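Local coordinates for fibronectin type III domain-containing protein (Simiduia agarivorans, PDB 6P2K) that probably hydrolyses beta-glucan-type polysaccharides such as xyloglucan, as a glycoside hydrolase of family 74, and binds zinc ions, at residues A33-G38 with N57-A62; T77-H82 with T97-I102; F240-T245 with Q254-L259; E294-W299 with N307-K312. All blocks are in the same frame, centred on the assembly; numbering follows the deposited sequence.

Contact 1 of 4, residues A33-G38 with N57-A62; sequences ASDMEG and NNRVFA
Asn58 faces the turn that ends at Gly38, its CB 3.6 Å from Gly38 N, while its carbonyl O accepts the hydrogen bond from Gly38 N (3.2 Å). At Arg59, whose N is held by Asn57 OD1 in an Asx turn, the chain straightens toward strand 60-66. Arg59 CA lies 3.3 Å from Asp35 O in a CA-H...O contact, and the side chain, bent at chi3 (-67°), runs alongside Asp35. One guanidinium face lies against Asp35 O and Asp35 CB, the latter 3.4 Å from Arg59 NH1. Arg59 NH1 and Asp35 OD2 form only a long salt bridge (3.7 Å); the firmer partners are Asp124, a zinc ligand, on NH1 and Gln713 on NH2. A leucine in place of Arg59 would probably cost Asp124 its arginine salt bridge beside the zinc and Gln713 OE1 this donor. Val60 N then bonds to Ser34 O (3.1 Å), and the valine methyls divide, CG1 touching Ala33 CB at 3.6 Å and CG2 packing on Gly38 CA. The end of strand 30-34 thus meets the start of strand 60-66, the edge strand of the next four-stranded propeller sheet, with strand 17-22 beside Ala33 and strand 72-77 against Val60.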
loop_
_atom_site.group_PDB
_atom_site.type_symbol
_atom_site.label_atom_id
_atom_site.label_comp_id
_atom_site.label_asym_id
_atom_site.label_seq_id
_atom_site.Cartn_x
_atom_site.Cartn_y
_atom_site.Cartn_z
ATOM N N ALA B 33 17.222 -16.461 45.440
ATOM C CA ALA B 33 17.397 -17.907 45.422
ATOM C C ALA B 33 16.800 -18.457 44.132
ATOM O O ALA B 33 15.574 -18.513 43.979
ATOM C CB ALA B 33 16.744 -18.546 46.646
ATOM N N SER B 34 17.665 -18.846 43.203
ATOM C CA SER B 34 17.253 -19.569 42.012
ATOM C C SER B 34 17.292 -21.067 42.289
ATOM O O SER B 34 17.793 -21.519 43.322
ATOM C CB SER B 34 18.158 -19.220 40.834
ATOM O OG SER B 34 19.430 -19.821 40.996
ATOM N N ASP B 35 16.760 -21.851 41.358
ATOM C CA ASP B 35 16.800 -23.298 41.509
ATOM C C ASP B 35 17.868 -23.962 40.647
ATOM O O ASP B 35 18.058 -25.178 40.756
ATOM C CB ASP B 35 15.421 -23.916 41.219
ATOM C CG ASP B 35 14.817 -23.445 39.910
ATOM O OD1 ASP B 35 15.445 -22.621 39.208
ATOM O OD2 ASP B 35 13.702 -23.905 39.584
ATOM N N MET B 36 18.585 -23.201 39.810
ATOM C CA MET B 36 19.662 -23.780 39.016
ATOM C C MET B 36 20.905 -22.902 38.897
ATOM O O MET B 36 21.867 -23.327 38.252
ATOM C CB MET B 36 19.155 -24.138 37.607
ATOM C CG MET B 36 18.086 -25.225 37.611
ATOM S SD MET B 36 17.641 -25.862 35.992
ATOM C CE MET B 36 18.891 -27.125 35.769
ATOM N N GLU B 37 20.928 -21.711 39.501
ATOM C CA GLU B 37 22.096 -20.835 39.461
ATOM C C GLU B 37 22.656 -20.520 40.840
ATOM O O GLU B 37 23.564 -19.689 40.948
ATOM C CB GLU B 37 21.774 -19.510 38.759
ATOM C CG GLU B 37 21.734 -19.585 37.258
ATOM C CD GLU B 37 20.524 -20.327 36.767
ATOM O OE1 GLU B 37 20.689 -21.192 35.885
ATOM O OE2 GLU B 37 19.413 -20.049 37.275
ATOM N N GLY B 38 22.140 -21.142 41.895
ATOM C CA GLY B 38 22.588 -20.763 43.220
ATOM C C GLY B 38 22.018 -19.415 43.620
ATOM O O GLY B 38 20.878 -19.070 43.286
ATOM N N ASN B 57 25.396 -27.621 45.600
ATOM C CA ASN B 57 24.147 -27.844 44.888
ATOM C C ASN B 57 23.456 -26.502 44.703
ATOM O O ASN B 57 23.402 -25.692 45.633
ATOM C CB ASN B 57 23.240 -28.823 45.640
ATOM C CG ASN B 57 21.873 -28.951 45.005
ATOM O OD1 ASN B 57 20.941 -28.231 45.361
ATOM N ND2 ASN B 57 21.747 -29.869 44.054
ATOM N N ASN B 58 22.932 -26.267 43.502
ATOM C CA ASN B 58 22.468 -24.941 43.115
ATOM C C ASN B 58 20.956 -24.769 43.205
ATOM O O ASN B 58 20.447 -23.706 42.834
ATOM C CB ASN B 58 22.948 -24.617 41.698
ATOM C CG ASN B 58 24.415 -24.241 41.660
ATOM O OD1 ASN B 58 24.946 -23.667 42.613
ATOM N ND2 ASN B 58 25.081 -24.565 40.562
ATOM N N ARG B 59 20.231 -25.770 43.700
ATOM C CA ARG B 59 18.799 -25.625 43.963
ATOM C C ARG B 59 18.643 -25.021 45.354
ATOM O O ARG B 59 18.641 -25.726 46.365
ATOM C CB ARG B 59 18.088 -26.965 43.840
ATOM C CG ARG B 59 16.568 -26.870 43.815
ATOM C CD ARG B 59 15.947 -28.112 43.199
ATOM N NE ARG B 59 16.250 -28.228 41.774
ATOM C CZ ARG B 59 15.463 -27.774 40.803
ATOM N NH1 ARG B 59 14.321 -27.170 41.099
ATOM N NH2 ARG B 59 15.816 -27.924 39.534
ATOM N N VAL B 60 18.517 -23.696 45.408
ATOM C CA VAL B 60 18.515 -22.959 46.669
ATOM C C VAL B 60 17.081 -22.744 47.129
ATOM O O VAL B 60 16.243 -22.243 46.370
ATOM C CB VAL B 60 19.248 -21.616 46.521
ATOM C CG1 VAL B 60 19.217 -20.853 47.836
ATOM C CG2 VAL B 60 20.677 -21.841 46.064
ATOM N N PHE B 61 16.802 -23.110 48.384
ATOM C CA PHE B 61 15.478 -22.950 48.964
ATOM C C PHE B 61 15.397 -21.852 50.015
ATOM O O PHE B 61 14.285 -21.435 50.356
ATOM C CB PHE B 61 15.008 -24.271 49.592
ATOM C CG PHE B 61 14.730 -25.356 48.594
ATOM C CD1 PHE B 61 13.896 -25.127 47.513
ATOM C CD2 PHE B 61 15.301 -26.608 48.738
ATOM C CE1 PHE B 61 13.638 -26.127 46.595
ATOM C CE2 PHE B 61 15.047 -27.609 47.821
ATOM C CZ PHE B 61 14.216 -27.367 46.748
ATOM N N ALA B 62 16.526 -21.374 50.537
ATOM C CA ALA B 62 16.493 -20.377 51.598
ATOM C C ALA B 62 17.836 -19.668 51.694
ATOM O O ALA B 62 18.890 -20.266 51.461
ATOM C CB ALA B 62 16.138 -21.008 52.948
#

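Contact 2 of 4, residues T77-H82 with T97-I102; sequences TLYGLH and TENKSI
Hydrogen bonds from Ile102, Asn99 and Leu81 tie the segments together, each using a backbone N as donor. Ile102 N gives to Thr77 O (3.2 Å), which also accepts from Gly80 N on the opposite face of the carbonyl plane. Asn99 N reaches Tyr79 O at 2.9 Å, from well above the plane of that carbonyl. The third acceptor is a side chain: Thr97 OG1 takes Leu81 N at 2.9 Å, and a chi1 of 69° turns the hydroxyl toward that strand. CA-H...O contacts add to these bonds, Gly80 CA meeting two carbonyls, Lys100 O at 3.0 Å and Thr97 O at 3.2 Å; a side chain at Gly80 would run into the Thr97 carbonyl. The aromatic part belongs to Tyr79, whose ring lies with one face over the Asn99 backbone, N being 3.7 Å above the ring plane and over its centre. A serine at Tyr79 would probably uncover the Asn99 peptide and open a gap beside Phe131 and helix 681-684, which the ring also touches. In the apolar contact Ile102 CD1 meets Leu81 CB at 3.6 Å. Leu78 CD1 makes van der Waals contact with Ser101 OG, a hydroxyl bonded to Gly120 O. The type I turn between strands 72-77 and 80-84 is thereby packed against the connection from strand 92-93 to strand 102-108, where one sheet ends and the next begins, with Phe61 of strand 60-66 touching Leu78 and Ser101.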
loop_
_atom_site.group_PDB
_atom_site.type_symbol
_atom_site.label_atom_id
_atom_site.label_comp_id
_atom_site.label_asym_id
_atom_site.label_seq_id
_atom_site.Cartn_x
_atom_site.Cartn_y
_atom_site.Cartn_z
ATOM N N THR B 77 20.044 -25.527 50.644
ATOM C CA THR B 77 19.914 -26.130 49.323
ATOM C C THR B 77 19.353 -27.543 49.442
ATOM O O THR B 77 19.126 -28.066 50.535
ATOM C CB THR B 77 21.256 -26.168 48.585
ATOM O OG1 THR B 77 22.103 -27.158 49.180
ATOM C CG2 THR B 77 21.941 -24.817 48.643
ATOM N N LEU B 78 19.143 -28.161 48.278
ATOM C CA LEU B 78 18.617 -29.519 48.233
ATOM C C LEU B 78 19.582 -30.515 48.860
ATOM O O LEU B 78 19.157 -31.576 49.333
ATOM C CB LEU B 78 18.309 -29.903 46.786
ATOM C CG LEU B 78 17.653 -31.256 46.502
ATOM C CD1 LEU B 78 16.301 -31.361 47.194
ATOM C CD2 LEU B 78 17.513 -31.477 45.002
ATOM N N TYR B 79 20.877 -30.198 48.884
ATOM C CA TYR B 79 21.873 -31.082 49.473
ATOM C C TYR B 79 22.344 -30.624 50.848
ATOM O O TYR B 79 23.238 -31.252 51.425
ATOM C CB TYR B 79 23.076 -31.237 48.539
ATOM C CG TYR B 79 23.894 -32.482 48.824
ATOM C CD1 TYR B 79 23.364 -33.747 48.612
ATOM C CD2 TYR B 79 25.189 -32.392 49.319
ATOM C CE1 TYR B 79 24.102 -34.891 48.877
ATOM C CE2 TYR B 79 25.937 -33.533 49.588
ATOM C CZ TYR B 79 25.387 -34.779 49.365
ATOM O OH TYR B 79 26.120 -35.916 49.626
ATOM N N GLY B 80 21.774 -29.556 51.392
ATOM C CA GLY B 80 22.059 -29.173 52.756
ATOM C C GLY B 80 22.462 -27.722 52.881
ATOM O O GLY B 80 22.570 -26.981 51.905
ATOM N N LEU B 81 22.694 -27.324 54.129
ATOM C CA LEU B 81 23.037 -25.947 54.446
ATOM C C LEU B 81 24.469 -25.633 54.027
ATOM O O LEU B 81 25.368 -26.469 54.154
ATOM C CB LEU B 81 22.862 -25.708 55.947
ATOM C CG LEU B 81 22.684 -24.293 56.494
ATOM C CD1 LEU B 81 21.365 -23.698 56.037
ATOM C CD2 LEU B 81 22.756 -24.332 58.009
ATOM N N HIS B 82 24.672 -24.423 53.514
ATOM C CA HIS B 82 25.996 -23.872 53.269
ATOM C C HIS B 82 26.204 -22.662 54.171
ATOM O O HIS B 82 25.247 -22.003 54.586
ATOM C CB HIS B 82 26.183 -23.454 51.802
ATOM C CG HIS B 82 26.124 -24.591 50.830
ATOM N ND1 HIS B 82 25.000 -25.371 50.662
ATOM C CD2 HIS B 82 27.046 -25.070 49.961
ATOM C CE1 HIS B 82 25.234 -26.285 49.737
ATOM N NE2 HIS B 82 26.468 -26.123 49.295
ATOM N N THR B 97 24.379 -31.231 57.970
ATOM C CA THR B 97 23.217 -31.145 57.098
ATOM C C THR B 97 23.474 -31.723 55.712
ATOM O O THR B 97 22.668 -31.499 54.802
ATOM C CB THR B 97 22.755 -29.691 56.978
ATOM O OG1 THR B 97 23.729 -28.929 56.249
ATOM C CG2 THR B 97 22.568 -29.077 58.358
ATOM N N GLU B 98 24.575 -32.449 55.527
ATOM C CA GLU B 98 24.863 -33.064 54.238
ATOM C C GLU B 98 23.732 -34.000 53.839
ATOM O O GLU B 98 23.256 -34.794 54.654
ATOM C CB GLU B 98 26.185 -33.830 54.293
ATOM C CG GLU B 98 27.404 -32.928 54.383
ATOM C CD GLU B 98 28.655 -33.552 53.790
ATOM O OE1 GLU B 98 29.751 -33.384 54.370
ATOM O OE2 GLU B 98 28.537 -34.209 52.736
ATOM N N ASN B 99 23.297 -33.898 52.582
ATOM C CA ASN B 99 22.204 -34.704 52.039
ATOM C C ASN B 99 20.874 -34.413 52.732
ATOM O O ASN B 99 19.981 -35.266 52.747
ATOM C CB ASN B 99 22.533 -36.203 52.115
ATOM C CG ASN B 99 21.891 -37.006 50.998
ATOM O OD1 ASN B 99 21.024 -36.509 50.280
ATOM N ND2 ASN B 99 22.314 -38.255 50.849
ATOM N N LYS B 100 20.716 -33.215 53.298
ATOM C CA LYS B 100 19.515 -32.826 54.036
ATOM C C LYS B 100 18.973 -31.525 53.453
ATOM O O LYS B 100 19.519 -30.454 53.718
ATOM C CB LYS B 100 19.817 -32.652 55.525
ATOM C CG LYS B 100 20.225 -33.920 56.254
ATOM C CD LYS B 100 19.149 -34.984 56.161
ATOM C CE LYS B 100 17.915 -34.576 56.949
ATOM N NZ LYS B 100 17.083 -35.747 57.345
ATOM N N SER B 101 17.891 -31.609 52.683
ATOM C CA SER B 101 17.312 -30.415 52.071
ATOM C C SER B 101 16.759 -29.474 53.135
ATOM O O SER B 101 15.930 -29.873 53.959
ATOM C CB SER B 101 16.207 -30.808 51.092
ATOM O OG SER B 101 15.768 -29.687 50.349
ATOM N N ILE B 102 17.201 -28.218 53.100
ATOM C CA ILE B 102 16.836 -27.214 54.094
ATOM C C ILE B 102 16.216 -26.018 53.388
ATOM O O ILE B 102 16.769 -25.517 52.400
ATOM C CB ILE B 102 18.056 -26.787 54.930
ATOM C CG1 ILE B 102 18.575 -27.977 55.722
ATOM C CG2 ILE B 102 17.715 -25.652 55.878
ATOM C CD1 ILE B 102 19.927 -27.747 56.261
#

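Contact 3 of 4, residues F240-T245 with Q254-L259; sequences FLVYAT and QVTGGL
Val242 is the close-packed centre, held by both its backbone and its branches. Its carbonyl O takes the nearly straight hydrogen bond from Val255 N (2.9 Å, 171°), Thr256 CG2 presses to 3.4 Å from Val242 N, and Val242 CG2 meets Leu259 CD1 at 3.7 Å, the two side chains crossing at about a right angle. Val255 CG2 continues this apolar seam along the backbone of Tyr243 to Ala244 CB, 4.2 Å away. Tyr243 and Gln254, a non-hydrogen-bonded antiparallel pair, are also close, sending their side chains to the same face of the sheet, where Gln254 CB lies 3.6 Å from Tyr243 CE2.

The loose side begins at the end of the glutamine. With its CG anti to N (chi1 -177°) Gln254 extends past the ring in exposed surroundings, and its OE1 accepts from Thr256 OG1 at 2.8 Å. Beyond Thr256 a type II turn carries Gly257 and Gly258 into solvent before Leu259 returns inward. The Val255-Val242 bond, with the backbone pairing of Ala244 and Gln253, helps hold the short outer strand 253-254. The chemistry is thus split: an aliphatic seam continued by Phe308 and Trp310 of the next sheet, and a polar glutamine-threonine bond at the surface.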
loop_
_atom_site.group_PDB
_atom_site.type_symbol
_atom_site.label_atom_id
_atom_site.label_comp_id
_atom_site.label_asym_id
_atom_site.label_seq_id
_atom_site.Cartn_x
_atom_site.Cartn_y
_atom_site.Cartn_z
ATOM N N PHE B 240 -6.533 -24.185 49.946
ATOM C CA PHE B 240 -5.882 -23.914 51.222
ATOM C C PHE B 240 -6.672 -22.829 51.940
ATOM O O PHE B 240 -7.011 -21.804 51.339
ATOM C CB PHE B 240 -4.432 -23.457 51.033
ATOM C CG PHE B 240 -3.524 -24.476 50.381
ATOM C CD1 PHE B 240 -4.010 -25.679 49.890
ATOM C CD2 PHE B 240 -2.167 -24.216 50.266
ATOM C CE1 PHE B 240 -3.160 -26.597 49.292
ATOM C CE2 PHE B 240 -1.314 -25.126 49.671
ATOM C CZ PHE B 240 -1.810 -26.320 49.186
ATOM N N LEU B 241 -6.960 -23.045 53.220
ATOM C CA LEU B 241 -7.777 -22.115 53.984
ATOM C C LEU B 241 -6.936 -21.394 55.031
ATOM O O LEU B 241 -5.988 -21.951 55.586
ATOM C CB LEU B 241 -8.954 -22.835 54.648
ATOM C CG LEU B 241 -10.019 -23.272 53.640
ATOM C CD1 LEU B 241 -11.178 -23.974 54.322
ATOM C CD2 LEU B 241 -10.505 -22.070 52.836
ATOM N N VAL B 242 -7.302 -20.140 55.291
ATOM C CA VAL B 242 -6.526 -19.235 56.130
ATOM C C VAL B 242 -7.224 -19.086 57.473
ATOM O O VAL B 242 -8.446 -18.907 57.536
ATOM C CB VAL B 242 -6.348 -17.865 55.449
ATOM C CG1 VAL B 242 -5.271 -17.056 56.156
ATOM C CG2 VAL B 242 -6.014 -18.051 53.977
ATOM N N TYR B 243 -6.442 -19.150 58.549
ATOM C CA TYR B 243 -6.985 -19.112 59.897
ATOM C C TYR B 243 -6.135 -18.200 60.766
ATOM O O TYR B 243 -5.008 -17.838 60.421
ATOM C CB TYR B 243 -7.046 -20.508 60.526
ATOM C CG TYR B 243 -7.885 -21.508 59.770
ATOM C CD1 TYR B 243 -7.354 -22.225 58.705
ATOM C CD2 TYR B 243 -9.205 -21.750 60.133
ATOM C CE1 TYR B 243 -8.115 -23.147 58.018
ATOM C CE2 TYR B 243 -9.975 -22.672 59.451
ATOM C CZ TYR B 243 -9.424 -23.367 58.394
ATOM O OH TYR B 243 -10.183 -24.285 57.709
ATOM N N ALA B 244 -6.698 -17.840 61.914
ATOM C CA ALA B 244 -6.005 -17.041 62.908
ATOM C C ALA B 244 -6.400 -17.528 64.289
ATOM O O ALA B 244 -7.544 -17.934 64.517
ATOM C CB ALA B 244 -6.326 -15.550 62.771
ATOM N N THR B 245 -5.439 -17.502 65.201
ATOM C CA THR B 245 -5.722 -17.784 66.593
ATOM C C THR B 245 -4.811 -16.931 67.446
ATOM O O THR B 245 -3.738 -16.490 67.020
ATOM C CB THR B 245 -5.523 -19.258 66.958
ATOM O OG1 THR B 245 -5.785 -19.438 68.358
ATOM C CG2 THR B 245 -4.094 -19.681 66.679
ATOM N N GLN B 254 -11.460 -18.991 61.120
ATOM C CA GLN B 254 -11.183 -18.871 59.697
ATOM C C GLN B 254 -11.347 -17.418 59.272
ATOM O O GLN B 254 -12.319 -16.756 59.652
ATOM C CB GLN B 254 -12.109 -19.775 58.890
ATOM C CG GLN B 254 -11.835 -19.749 57.401
ATOM C CD GLN B 254 -12.740 -20.678 56.624
ATOM O OE1 GLN B 254 -12.927 -20.513 55.420
ATOM N NE2 GLN B 254 -13.305 -21.666 57.309
ATOM N N VAL B 255 -10.390 -16.914 58.494
ATOM C CA VAL B 255 -10.387 -15.507 58.108
ATOM C C VAL B 255 -10.200 -15.387 56.601
ATOM O O VAL B 255 -9.343 -14.631 56.127
ATOM C CB VAL B 255 -9.296 -14.733 58.873
ATOM C CG1 VAL B 255 -9.769 -14.413 60.282
ATOM C CG2 VAL B 255 -8.006 -15.540 58.921
ATOM N N THR B 256 -11.004 -16.125 55.838
ATOM C CA THR B 256 -10.910 -16.112 54.385
ATOM C C THR B 256 -11.890 -15.153 53.724
ATOM O O THR B 256 -11.775 -14.916 52.517
ATOM C CB THR B 256 -11.134 -17.520 53.819
ATOM O OG1 THR B 256 -12.390 -18.028 54.285
ATOM C CG2 THR B 256 -10.014 -18.454 54.254
ATOM N N GLY B 257 -12.845 -14.605 54.475
ATOM C CA GLY B 257 -13.813 -13.675 53.924
ATOM C C GLY B 257 -13.169 -12.511 53.203
ATOM O O GLY B 257 -12.455 -11.710 53.813
ATOM N N GLY B 258 -13.407 -12.411 51.897
ATOM C CA GLY B 258 -12.763 -11.418 51.068
ATOM C C GLY B 258 -11.645 -11.956 50.204
ATOM O O GLY B 258 -11.168 -11.236 49.316
ATOM N N LEU B 259 -11.209 -13.188 50.439
ATOM C CA LEU B 259 -10.221 -13.835 49.591
ATOM C C LEU B 259 -10.916 -14.632 48.496
ATOM O O LEU B 259 -12.018 -15.157 48.685
ATOM C CB LEU B 259 -9.324 -14.763 50.410
ATOM C CG LEU B 259 -8.450 -14.134 51.495
ATOM C CD1 LEU B 259 -7.888 -15.213 52.411
ATOM C CD2 LEU B 259 -7.327 -13.322 50.871
#

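Contact 4 of 4, residues E294-W299 with N307-K312; sequences EGTFNW and NFYWEK
Gly295 lies close against the rim of the Trp310 indole, its CA 3.4 Å from Trp310 CE3, so near that a side chain there would collide with the ring. The two belong to a beta hairpin, strands 292-300 and 304-314, the last two strands of a four-stranded antiparallel propeller sheet. Backbone bonds run in the regular alternation, Glu294 with Glu311 and Thr296 with Tyr309 each paired in both directions, Thr296 N to Tyr309 O measuring 2.9 Å.

On the face of Gly295 an aromatic cluster forms. Phe297 turns its edge toward the face of Trp310 in an offset edge-to-face stack (planes at 84°, Phe297 CZ to Trp310 CZ2 3.6 Å), whereas Phe297 and Phe308 are nearly parallel but slid apart, with Phe308 CB touching Phe297 CD2 at 3.5 Å. The indole NE1 bonds to Val255 O, which helps set the rotation of the indole.

The opposite face is more polar. Tyr309, with chi1 near 58°, folds its ring over Thr296, giving a CH-pi contact of 3.8 Å from Thr296 CB to the ring centroid; Thr296 OG1 is bonded to Lys280, and Tyr236 of a second subunit meets the tyrosine ring. Glu294 is held by Arg347, Tyr338 and Tyr369, and the salt bridge to Arg347 probably offsets its charge, easing its nearness to Glu311. At the far end Asn298 ND2 donates to Asn307 OD1 at 2.6 Å, on a lone pair in the carbonyl plane, and also to a water 3.1 Å from Asn298 ND2.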
loop_
_atom_site.group_PDB
_atom_site.type_symbol
_atom_site.label_atom_id
_atom_site.label_comp_id
_atom_site.label_asym_id
_atom_site.label_seq_id
_atom_site.Cartn_x
_atom_site.Cartn_y
_atom_site.Cartn_z
ATOM N N GLU B 294 -2.809 -8.135 50.930
ATOM C CA GLU B 294 -2.449 -7.647 52.254
ATOM C C GLU B 294 -3.716 -7.559 53.091
ATOM O O GLU B 294 -4.703 -6.945 52.671
ATOM C CB GLU B 294 -1.750 -6.286 52.198
ATOM C CG GLU B 294 -1.380 -5.752 53.583
ATOM C CD GLU B 294 -0.463 -4.545 53.531
ATOM O OE1 GLU B 294 -0.798 -3.566 52.831
ATOM O OE2 GLU B 294 0.597 -4.578 54.191
ATOM N N GLY B 295 -3.694 -8.183 54.262
ATOM C CA GLY B 295 -4.829 -8.191 55.163
ATOM C C GLY B 295 -4.560 -7.337 56.386
ATOM O O GLY B 295 -3.430 -7.267 56.873
ATOM N N THR B 296 -5.608 -6.684 56.879
ATOM C CA THR B 296 -5.535 -5.861 58.077
ATOM C C THR B 296 -6.409 -6.489 59.151
ATOM O O THR B 296 -7.592 -6.752 58.916
ATOM C CB THR B 296 -5.984 -4.424 57.793
ATOM O OG1 THR B 296 -5.250 -3.909 56.677
ATOM C CG2 THR B 296 -5.742 -3.537 59.005
ATOM N N PHE B 297 -5.826 -6.738 60.320
ATOM C CA PHE B 297 -6.523 -7.373 61.432
ATOM C C PHE B 297 -6.459 -6.451 62.639
ATOM O O PHE B 297 -5.372 -6.178 63.159
ATOM C CB PHE B 297 -5.914 -8.739 61.762
ATOM C CG PHE B 297 -6.089 -9.758 60.672
ATOM C CD1 PHE B 297 -5.298 -9.717 59.534
ATOM C CD2 PHE B 297 -7.039 -10.756 60.784
ATOM C CE1 PHE B 297 -5.454 -10.648 58.526
ATOM C CE2 PHE B 297 -7.200 -11.694 59.780
ATOM C CZ PHE B 297 -6.404 -11.638 58.648
ATOM N N ASN B 298 -7.619 -5.973 63.082
ATOM C CA ASN B 298 -7.717 -5.042 64.201
ATOM C C ASN B 298 -8.227 -5.806 65.420
ATOM O O ASN B 298 -9.423 -6.095 65.532
ATOM C CB ASN B 298 -8.622 -3.868 63.844
ATOM C CG ASN B 298 -8.076 -3.049 62.688
ATOM O OD1 ASN B 298 -6.886 -2.739 62.643
ATOM N ND2 ASN B 298 -8.943 -2.690 61.748
ATOM N N TRP B 299 -7.308 -6.133 66.322
ATOM C CA TRP B 299 -7.617 -6.809 67.569
ATOM C C TRP B 299 -7.820 -5.788 68.673
ATOM O O TRP B 299 -7.254 -4.692 68.649
ATOM C CB TRP B 299 -6.491 -7.768 67.961
ATOM C CG TRP B 299 -6.262 -8.830 66.951
ATOM C CD1 TRP B 299 -5.548 -8.721 65.795
ATOM C CD2 TRP B 299 -6.756 -10.173 66.995
ATOM N NE1 TRP B 299 -5.565 -9.915 65.115
ATOM C CE2 TRP B 299 -6.298 -10.823 65.833
ATOM C CE3 TRP B 299 -7.539 -10.889 67.904
ATOM C CZ2 TRP B 299 -6.602 -12.153 65.553
ATOM C CZ3 TRP B 299 -7.836 -12.211 67.627
ATOM C CH2 TRP B 299 -7.367 -12.829 66.462
ATOM N N ASN B 307 -12.410 -6.599 63.651
ATOM C CA ASN B 307 -12.694 -6.620 62.226
ATOM C C ASN B 307 -11.434 -7.039 61.487
ATOM O O ASN B 307 -10.326 -6.990 62.030
ATOM C CB ASN B 307 -13.177 -5.254 61.722
ATOM C CG ASN B 307 -12.224 -4.122 62.082
ATOM O OD1 ASN B 307 -11.047 -4.144 61.727
ATOM N ND2 ASN B 307 -12.736 -3.127 62.795
ATOM N N PHE B 308 -11.618 -7.447 60.235
ATOM C CA PHE B 308 -10.492 -7.723 59.356
ATOM C C PHE B 308 -10.957 -7.602 57.914
ATOM O O PHE B 308 -12.138 -7.794 57.611
ATOM C CB PHE B 308 -9.888 -9.110 59.615
ATOM C CG PHE B 308 -10.694 -10.249 59.047
ATOM C CD1 PHE B 308 -11.685 -10.856 59.799
ATOM C CD2 PHE B 308 -10.450 -10.723 57.764
ATOM C CE1 PHE B 308 -12.425 -11.905 59.281
ATOM C CE2 PHE B 308 -11.190 -11.767 57.242
ATOM C CZ PHE B 308 -12.177 -12.360 58.002
ATOM N N TYR B 309 -10.013 -7.284 57.030
ATOM C CA TYR B 309 -10.300 -7.223 55.606
ATOM C C TYR B 309 -9.038 -7.551 54.821
ATOM O O TYR B 309 -7.918 -7.343 55.297
ATOM C CB TYR B 309 -10.849 -5.851 55.186
ATOM C CG TYR B 309 -9.954 -4.668 55.500
ATOM C CD1 TYR B 309 -9.918 -4.118 56.775
ATOM C CD2 TYR B 309 -9.165 -4.087 54.513
ATOM C CE1 TYR B 309 -9.110 -3.030 57.063
ATOM C CE2 TYR B 309 -8.354 -3.001 54.792
ATOM C CZ TYR B 309 -8.330 -2.477 56.068
ATOM O OH TYR B 309 -7.524 -1.396 56.349
ATOM N N TRP B 310 -9.238 -8.082 53.617
ATOM C CA TRP B 310 -8.158 -8.392 52.694
ATOM C C TRP B 310 -8.221 -7.443 51.506
ATOM O O TRP B 310 -9.305 -7.127 51.008
ATOM C CB TRP B 310 -8.240 -9.839 52.203
ATOM C CG TRP B 310 -7.964 -10.862 53.259
ATOM C CD1 TRP B 310 -8.885 -11.560 53.981
ATOM C CD2 TRP B 310 -6.679 -11.315 53.702
ATOM N NE1 TRP B 310 -8.255 -12.414 54.853
ATOM C CE2 TRP B 310 -6.899 -12.283 54.699
ATOM C CE3 TRP B 310 -5.365 -10.996 53.351
ATOM C CZ2 TRP B 310 -5.853 -12.935 55.352
ATOM C CZ3 TRP B 310 -4.328 -11.640 54.002
ATOM C CH2 TRP B 310 -4.577 -12.599 54.990
ATOM N N GLU B 311 -7.057 -6.994 51.054
ATOM C CA GLU B 311 -6.955 -6.071 49.936
ATOM C C GLU B 311 -5.878 -6.560 48.983
ATOM O O GLU B 311 -4.806 -6.994 49.418
ATOM C CB GLU B 311 -6.631 -4.655 50.421
ATOM C CG GLU B 311 -6.212 -3.688 49.330
ATOM C CD GLU B 311 -5.765 -2.352 49.890
ATOM O OE1 GLU B 311 -5.616 -1.392 49.105
ATOM O OE2 GLU B 311 -5.563 -2.264 51.120
ATOM N N LYS B 312 -6.166 -6.506 47.687
ATOM C CA LYS B 312 -5.173 -6.853 46.678
ATOM C C LYS B 312 -4.250 -5.659 46.481
ATOM O O LYS B 312 -4.677 -4.610 45.991
ATOM C CB LYS B 312 -5.847 -7.253 45.369
ATOM C CG LYS B 312 -6.236 -8.719 45.304
ATOM C CD LYS B 312 -6.363 -9.203 43.872
ATOM C CE LYS B 312 -7.122 -10.519 43.813
ATOM N NZ LYS B 312 -7.222 -11.042 42.420
HETATM O O HOH W 1 -3.369 -2.650 53.389
HETATM O O HOH W 2 -7.766 -0.789 59.618
#

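Overall arrangement
The four contacts follow one another along the chain without overlap and fall into two pairs, 31 to 37 Å apart between centres. Contact 1, beside a zinc site, joins strand 30-34 to the sheet from strand 60-66 to strand 92-93; contact 2, 11 Å away, joins that sheet to the start of strand 102-108, and Arg59 O meets Leu78 N between them. Contact 3 closes the sheet ending at strand 253-254 and touches contact 4, also 11 Å away and within the next sheet, through Val255 and Trp310. A second subunit reaches contact 4. These sheets are consistent with consecutive blades of a seven-bladed propeller, the glycoside hydrolase part of a longer protein.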